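Local structure of teichoic acid biosynthesis protein F (Staphylococcus epidermidis, 3L7I) at residues 511-514 and 515-519; 484-487 and 488-491. The protein belongs to the teichoic acid biosynthesis proteins and carries a GT-B-type fold, with two Rossmann-like domains facing each other across a cleft. All coordinates share one frame; numbering follows the deposited sequence.

Interaction 1 (511-514 and 515-519); sequences RNDV and LVNRA
N512 reaches L515 through its main-chain O in the short helix 513-517, which illustrates how a chain turns between the two sheets of a GT-B-type fold: a single turn or so, with each carbonyl taken up by the amides that follow. N512 O receives L515 N at 2.8 Å, an i+3 bond whose donor stands well above the carbonyl plane. The carbonyl also lies against the L515 side chain, with CB 3.3 Å from N512 O. Farther out, the asparagine's OD1 meets L515 CD1 at 3.8 Å, the two side chains crossing at a slant, while its ND2 is taken by D629. D513 comes next, and its carbonyl is gripped twice. V516 N approaches from above the plane, whereas N517 N, 2.9 Å from D513 O, comes in the plane and nearly straight (N-H...O 164°), so i+3 and i+4 bonding share one acceptor. The D513 carboxylate lies beside the backbone N rather than the carbonyl (chi1 -82°), which takes it off the helix to A706 N and S707 OG at the start of helix 706-721. N517 folds its amide back over the same carbonyl, CG resting 3.5 Å from D513 O, but its ND2 bonds to G704 O. With V514 the turn is running out. V514 O draws R518 N at 3.0 Å in a weak bond bent to 127°, as expected where R518 is the first residue to leave helical angles. The V514 side chain meets the aliphatic root of that arginine, whereas the guanidinium goes on to a salt bridge with D521 and a cation-pi contact with Y524. The hydrocarbon touch is made by V514 CG1 and R518 CG, 3.8 Å apart.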
loop_
_atom_site.group_PDB
_atom_site.type_symbol
_atom_site.label_atom_id
_atom_site.label_comp_id
_atom_site.label_asym_id
_atom_site.label_seq_id
_atom_site.Cartn_x
_atom_site.Cartn_y
_atom_site.Cartn_z
ATOM N N ARG A 511 -5.469 -14.612 49.012
ATOM C CA ARG A 511 -4.100 -14.954 49.383
ATOM C C ARG A 511 -3.960 -14.946 50.887
ATOM O O ARG A 511 -2.990 -15.484 51.431
ATOM C CB ARG A 511 -3.143 -13.916 48.826
ATOM C CG ARG A 511 -3.556 -12.523 49.210
ATOM C CD ARG A 511 -2.416 -11.710 49.739
ATOM N NE ARG A 511 -1.995 -10.736 48.746
ATOM C CZ ARG A 511 -1.609 -9.491 49.034
ATOM N NH1 ARG A 511 -1.247 -8.664 48.049
ATOM N NH2 ARG A 511 -1.591 -9.072 50.302
ATOM N N ASN A 512 -4.923 -14.307 51.549
ATOM C CA ASN A 512 -4.922 -14.183 53.000
ATOM C C ASN A 512 -5.661 -15.333 53.682
ATOM O O ASN A 512 -5.519 -15.527 54.889
ATOM C CB ASN A 512 -5.507 -12.833 53.435
ATOM C CG ASN A 512 -4.521 -11.669 53.271
ATOM O OD1 ASN A 512 -3.330 -11.873 53.058
ATOM N ND2 ASN A 512 -5.034 -10.435 53.372
ATOM N N ASP A 513 -6.420 -16.103 52.900
ATOM C CA ASP A 513 -7.222 -17.219 53.410
ATOM C C ASP A 513 -6.441 -18.055 54.427
ATOM O O ASP A 513 -6.886 -18.239 55.573
ATOM C CB ASP A 513 -7.714 -18.121 52.263
ATOM C CG ASP A 513 -8.976 -17.578 51.550
ATOM O OD1 ASP A 513 -9.556 -16.564 52.013
ATOM O OD2 ASP A 513 -9.386 -18.187 50.522
ATOM N N VAL A 514 -5.276 -18.552 54.008
ATOM C CA VAL A 514 -4.420 -19.383 54.866
ATOM C C VAL A 514 -4.104 -18.752 56.237
ATOM O O VAL A 514 -3.898 -19.474 57.210
ATOM C CB VAL A 514 -3.072 -19.751 54.166
ATOM C CG1 VAL A 514 -3.143 -21.091 53.469
ATOM C CG2 VAL A 514 -2.674 -18.664 53.208
ATOM N N LEU A 515 -4.028 -17.421 56.310
ATOM C CA LEU A 515 -3.710 -16.766 57.575
ATOM C C LEU A 515 -4.872 -16.966 58.545
ATOM O O LEU A 515 -4.702 -17.036 59.765
ATOM C CB LEU A 515 -3.403 -15.286 57.367
ATOM C CG LEU A 515 -2.268 -14.977 56.385
ATOM C CD1 LEU A 515 -2.084 -13.490 56.272
ATOM C CD2 LEU A 515 -0.952 -15.633 56.788
ATOM N N VAL A 516 -6.064 -17.091 57.987
ATOM C CA VAL A 516 -7.251 -17.302 58.799
ATOM C C VAL A 516 -7.514 -18.792 59.092
ATOM O O VAL A 516 -7.787 -19.169 60.242
ATOM C CB VAL A 516 -8.469 -16.665 58.136
ATOM C CG1 VAL A 516 -9.741 -17.223 58.732
ATOM C CG2 VAL A 516 -8.413 -15.154 58.280
ATOM N N ASN A 517 -7.410 -19.631 58.059
ATOM C CA ASN A 517 -7.742 -21.056 58.167
ATOM C C ASN A 517 -6.645 -22.017 58.650
ATOM O O ASN A 517 -6.945 -23.177 58.942
ATOM C CB ASN A 517 -8.209 -21.583 56.818
ATOM C CG ASN A 517 -9.288 -20.753 56.214
ATOM O OD1 ASN A 517 -10.185 -20.280 56.911
ATOM N ND2 ASN A 517 -9.218 -20.566 54.896
ATOM N N ARG A 518 -5.393 -21.570 58.720
ATOM C CA ARG A 518 -4.274 -22.496 58.845
ATOM C C ARG A 518 -3.251 -22.135 59.905
ATOM O O ARG A 518 -2.269 -22.860 60.078
ATOM C CB ARG A 518 -3.534 -22.590 57.519
ATOM C CG ARG A 518 -4.298 -23.255 56.392
ATOM C CD ARG A 518 -3.978 -24.723 56.343
ATOM N NE ARG A 518 -3.626 -25.152 54.996
ATOM C CZ ARG A 518 -3.120 -26.349 54.712
ATOM N NH1 ARG A 518 -2.898 -27.231 55.684
ATOM N NH2 ARG A 518 -2.826 -26.661 53.452
ATOM N N ALA A 519 -3.448 -21.017 60.598
ATOM C CA ALA A 519 -2.441 -20.566 61.554
ATOM C C ALA A 519 -2.184 -21.597 62.667
ATOM O O ALA A 519 -1.152 -21.548 63.353
ATOM C CB ALA A 519 -2.808 -19.222 62.132
#

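Interaction 2 (484-487 and 488-491); sequences SPNR and YSTE
N486 turns its side-chain oxygen onto S489 and serves as the N-cap of helix 487-496. N486 OD1 takes S489 N at 3.0 Å, in the plane of its own carboxamide, and it takes S489 OG as well, that donor tilted out of the plane. One oxygen thus holds two groups of one residue. The edge of the Y488 ring also meets it, CD2 lying 3.5 Å from N486 OD1 near the ring plane. Main-chain bonding starts from the same residue: N486 O receives T490 N almost straight (171°), and R487 O receives E491 N at 2.8 Å. This is the strand-to-helix turn of a beta-alpha-beta crossover, leading from strand 481-484 into a helix and on to the parallel neighbour 504-506. At the strand end S484 OG lies 2.9 Å from T490 OG1, close enough for a hydrogen bond, although N486 O is a second possible acceptor for its proton, and P485 CD rests on S489 CB at 3.5 Å. S484 swings its hydroxyl anti to the backbone N (chi1 -172°), which carries it to the threonine. On the outer side R487 CG passes 3.8 Å from E491 OE1, but the charged groups, their planes nearly perpendicular, do not meet: R487 pairs with E506 and E491 with R494. E506 also bonds T490 OG1. Farther out, F698 O and T446 OG1 take N486 ND2, fixing which way the capping amide faces.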
loop_
_atom_site.group_PDB
_atom_site.type_symbol
_atom_site.label_atom_id
_atom_site.label_comp_id
_atom_site.label_asym_id
_atom_site.label_seq_id
_atom_site.Cartn_x
_atom_site.Cartn_y
_atom_site.Cartn_z
ATOM N N SER A 484 -11.910 -5.984 47.622
ATOM C CA SER A 484 -11.498 -5.072 48.685
ATOM C C SER A 484 -11.297 -5.784 50.020
ATOM O O SER A 484 -12.110 -6.641 50.407
ATOM C CB SER A 484 -12.502 -3.933 48.855
ATOM O OG SER A 484 -12.011 -2.948 49.746
ATOM N N PRO A 485 -10.210 -5.431 50.728
ATOM C CA PRO A 485 -9.817 -5.976 52.033
ATOM C C PRO A 485 -10.534 -5.306 53.216
ATOM O O PRO A 485 -10.675 -5.937 54.272
ATOM C CB PRO A 485 -8.314 -5.673 52.112
ATOM C CG PRO A 485 -7.920 -5.197 50.781
ATOM C CD PRO A 485 -9.143 -4.612 50.148
ATOM N N ASN A 486 -10.972 -4.059 53.046
ATOM C CA ASN A 486 -11.561 -3.274 54.137
ATOM C C ASN A 486 -12.254 -2.002 53.639
ATOM O O ASN A 486 -12.055 -1.590 52.503
ATOM C CB ASN A 486 -10.490 -2.919 55.180
ATOM C CG ASN A 486 -9.116 -2.734 54.559
ATOM O OD1 ASN A 486 -8.838 -1.727 53.904
ATOM N ND2 ASN A 486 -8.251 -3.719 54.752
ATOM N N ARG A 487 -13.059 -1.373 54.491
ATOM C CA ARG A 487 -13.787 -0.179 54.081
ATOM C C ARG A 487 -12.846 0.937 53.674
ATOM O O ARG A 487 -13.116 1.673 52.734
ATOM C CB ARG A 487 -14.724 0.301 55.181
ATOM C CG ARG A 487 -15.680 1.362 54.692
ATOM C CD ARG A 487 -16.548 0.835 53.550
ATOM N NE ARG A 487 -17.953 0.700 53.947
ATOM C CZ ARG A 487 -18.595 -0.453 54.146
ATOM N NH1 ARG A 487 -17.969 -1.617 53.977
ATOM N NH2 ARG A 487 -19.880 -0.437 54.510
ATOM N N TYR A 488 -11.742 1.048 54.399
ATOM C CA TYR A 488 -10.664 1.988 54.096
ATOM C C TYR A 488 -10.112 1.796 52.693
ATOM O O TYR A 488 -9.894 2.756 51.971
ATOM C CB TYR A 488 -9.579 1.805 55.142
ATOM C CG TYR A 488 -8.187 2.277 54.801
ATOM C CD1 TYR A 488 -7.738 3.524 55.206
ATOM C CD2 TYR A 488 -7.293 1.439 54.144
ATOM C CE1 TYR A 488 -6.458 3.941 54.924
ATOM C CE2 TYR A 488 -6.012 1.847 53.859
ATOM C CZ TYR A 488 -5.598 3.094 54.256
ATOM O OH TYR A 488 -4.313 3.502 53.977
ATOM N N SER A 489 -9.898 0.552 52.297
ATOM C CA SER A 489 -9.496 0.278 50.924
ATOM C C SER A 489 -10.609 0.599 49.928
ATOM O O SER A 489 -10.355 1.208 48.903
ATOM C CB SER A 489 -9.018 -1.170 50.765
ATOM O OG SER A 489 -7.662 -1.299 51.155
ATOM N N THR A 490 -11.836 0.189 50.225
ATOM C CA THR A 490 -12.960 0.547 49.377
ATOM C C THR A 490 -13.037 2.051 49.146
ATOM O O THR A 490 -13.200 2.498 48.023
ATOM C CB THR A 490 -14.311 0.112 49.973
ATOM O OG1 THR A 490 -14.324 -1.305 50.189
ATOM C CG2 THR A 490 -15.453 0.500 49.037
ATOM N N GLU A 491 -12.935 2.836 50.211
ATOM C CA GLU A 491 -13.138 4.277 50.098
ATOM C C GLU A 491 -12.041 4.889 49.231
ATOM O O GLU A 491 -12.302 5.779 48.417
ATOM C CB GLU A 491 -13.177 4.923 51.482
ATOM C CG GLU A 491 -14.369 5.846 51.689
ATOM C CD GLU A 491 -15.684 5.095 51.958
ATOM O OE1 GLU A 491 -15.999 4.846 53.150
ATOM O OE2 GLU A 491 -16.413 4.771 50.986
#

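Running from the N terminus, the chain leaves strand 481-484, closes interaction 2 at the head of helix 487-496, returns as strand 504-506 at the margin of the first sheet, and only then closes interaction 1 on its way to helix 522-531 and the second sheet. The two contacts stand in series, neither nested nor crossing, and each closes a local turn. Their centres are 19 Å apart and their nearest atoms about 6 Å, without touching. Interaction 2 belongs to the first domain; interaction 1 occupies the connection between domains, where R511 forms salt bridges with D367 at the start of helix 367-379 and D629 of helix 626-630.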